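Local coordinates for B-agarase (PDB 5Z6P), which probably hydrolyses beta-galactosidic linkages of agarose, as a beta-agarase of glycoside hydrolase family 50, at residues A[315-319]-A[360-364]. Numbering follows the deposited sequence.
Sequences TITGI and RRAMY
Tyr-364 and Arg-360 converge on the carbonyl oxygen of Ile-316. The phenol OH of Tyr-364 donates at 2.7 Å to Ile-316 O, from above the carbonyl plane, and Arg-360 NH1 donates at 3.1 Å to the same oxygen from the opposite face, with an N-H...O angle of 156°. The oxygen lies near the guanidinium plane, and a water in that plane accepts from both Arg-360 NH1 and Ile-316 N. With CG anti to the backbone N (chi1 169°), the Arg-360 chain starts out toward the strand, and bends at chi2 and chi3 turn the guanidinium to Ile-316 O; CG and CD each lie 3.5 Å from that oxygen. Tyr-364 OH and Thr-315 OG1 are each hydrogen-bonded to Thr-723.

The contact joins the start of edge strand 315-325, paired with strand 388-395, to the last part of helix 353-361 and the type I turn from Arg-361 to Tyr-364. Arg-360 also touches Leu-157, which places the contact beside the agarase CBM-like domain. Thr-317 OG1 accepts from Ile-319 N in an ST turn and also bonds Glu-393. Gly-318, at positive phi, lets the two backbones close in, its CA 4.7 Å from Arg-361 CA. Thr-317 O faces Arg-361 and receives a CA-H...O contact from Arg-361 CA at 3.2 Å. Farther out, Ile-319 CD1 lies alongside the aliphatic part of Arg-361, 4.0 Å from its CG.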
loop_
_atom_site.group_PDB
_atom_site.type_symbol
_atom_site.label_atom_id
_atom_site.label_comp_id
_atom_site.label_asym_id
_atom_site.label_seq_id
_atom_site.Cartn_x
_atom_site.Cartn_y
_atom_site.Cartn_z
ATOM N N THR A 315 -6.292 -13.315 12.228
ATOM C CA THR A 315 -7.299 -13.542 11.209
ATOM C C THR A 315 -8.627 -13.989 11.871
ATOM O O THR A 315 -8.627 -14.588 12.946
ATOM C CB THR A 315 -6.794 -14.596 10.187
ATOM O OG1 THR A 315 -7.657 -14.637 9.052
ATOM C CG2 THR A 315 -6.706 -15.993 10.828
ATOM N N ILE A 316 -9.753 -13.695 11.235
ATOM C CA ILE A 316 -11.059 -14.035 11.787
ATOM C C ILE A 316 -11.321 -15.549 11.702
ATOM O O ILE A 316 -11.169 -16.151 10.638
ATOM C CB ILE A 316 -12.180 -13.268 11.060
ATOM C CG1 ILE A 316 -12.119 -11.779 11.419
ATOM C CG2 ILE A 316 -13.550 -13.847 11.390
ATOM C CD1 ILE A 316 -12.523 -11.461 12.851
ATOM N N THR A 317 -11.704 -16.168 12.815
ATOM C CA THR A 317 -11.971 -17.612 12.799
ATOM C C THR A 317 -13.371 -17.954 12.327
ATOM O O THR A 317 -13.642 -19.087 11.955
ATOM C CB THR A 317 -11.787 -18.267 14.187
ATOM O OG1 THR A 317 -12.712 -17.695 15.118
ATOM C CG2 THR A 317 -10.367 -18.100 14.690
ATOM N N GLY A 318 -14.262 -16.984 12.345
ATOM C CA GLY A 318 -15.665 -17.256 12.091
ATOM C C GLY A 318 -16.468 -17.346 13.387
ATOM O O GLY A 318 -17.636 -16.974 13.418
ATOM N N ILE A 319 -15.845 -17.840 14.458
ATOM C CA ILE A 319 -16.545 -17.960 15.745
ATOM C C ILE A 319 -16.925 -16.573 16.273
ATOM O O ILE A 319 -16.076 -15.690 16.397
ATOM C CB ILE A 319 -15.693 -18.699 16.810
ATOM C CG1 ILE A 319 -15.307 -20.107 16.331
ATOM C CG2 ILE A 319 -16.424 -18.737 18.161
ATOM C CD1 ILE A 319 -16.474 -20.969 15.910
ATOM N N ARG A 360 -16.509 -19.378 6.903
ATOM C CA ARG A 360 -15.141 -19.055 7.306
ATOM C C ARG A 360 -14.565 -20.100 8.250
ATOM O O ARG A 360 -13.462 -20.579 8.030
ATOM C CB ARG A 360 -15.067 -17.675 7.961
ATOM C CG ARG A 360 -13.721 -17.404 8.643
ATOM C CD ARG A 360 -12.553 -17.460 7.649
ATOM N NE ARG A 360 -12.665 -16.422 6.638
ATOM C CZ ARG A 360 -12.170 -15.193 6.767
ATOM N NH1 ARG A 360 -11.510 -14.845 7.867
ATOM N NH2 ARG A 360 -12.330 -14.312 5.788
ATOM N N ARG A 361 -15.308 -20.452 9.294
ATOM C CA ARG A 361 -14.843 -21.453 10.250
ATOM C C ARG A 361 -14.537 -22.795 9.576
ATOM O O ARG A 361 -13.565 -23.466 9.925
ATOM C CB ARG A 361 -15.874 -21.637 11.378
ATOM C CG ARG A 361 -15.532 -22.714 12.400
ATOM C CD ARG A 361 -14.135 -22.543 12.965
ATOM N NE ARG A 361 -13.772 -23.565 13.950
ATOM C CZ ARG A 361 -13.174 -24.718 13.663
ATOM N NH1 ARG A 361 -12.871 -25.033 12.412
ATOM N NH2 ARG A 361 -12.867 -25.562 14.633
ATOM N N ALA A 362 -15.345 -23.175 8.597
ATOM C CA ALA A 362 -15.118 -24.440 7.896
ATOM C C ALA A 362 -13.866 -24.406 6.997
ATOM O O ALA A 362 -13.428 -25.441 6.492
ATOM C CB ALA A 362 -16.331 -24.811 7.084
ATOM N N MET A 363 -13.275 -23.228 6.804
ATOM C CA MET A 363 -12.035 -23.165 6.020
ATOM C C MET A 363 -10.857 -23.749 6.790
ATOM O O MET A 363 -9.880 -24.205 6.196
ATOM C CB MET A 363 -11.708 -21.724 5.611
ATOM C CG MET A 363 -12.602 -21.122 4.544
ATOM S SD MET A 363 -12.185 -19.382 4.217
ATOM C CE MET A 363 -10.644 -19.559 3.341
ATOM N N TYR A 364 -10.941 -23.720 8.116
ATOM C CA TYR A 364 -9.820 -24.156 8.938
ATOM C C TYR A 364 -9.873 -25.648 9.250
ATOM O O TYR A 364 -10.836 -26.146 9.834
ATOM C CB TYR A 364 -9.756 -23.342 10.238
ATOM C CG TYR A 364 -9.686 -21.852 9.999
ATOM C CD1 TYR A 364 -8.493 -21.244 9.622
ATOM C CD2 TYR A 364 -10.818 -21.053 10.123
ATOM C CE1 TYR A 364 -8.425 -19.882 9.393
ATOM C CE2 TYR A 364 -10.762 -19.682 9.881
ATOM C CZ TYR A 364 -9.563 -19.107 9.516
ATOM O OH TYR A 364 -9.497 -17.752 9.288
HETATM O O HOH W 1 -9.963 -12.253 8.539
#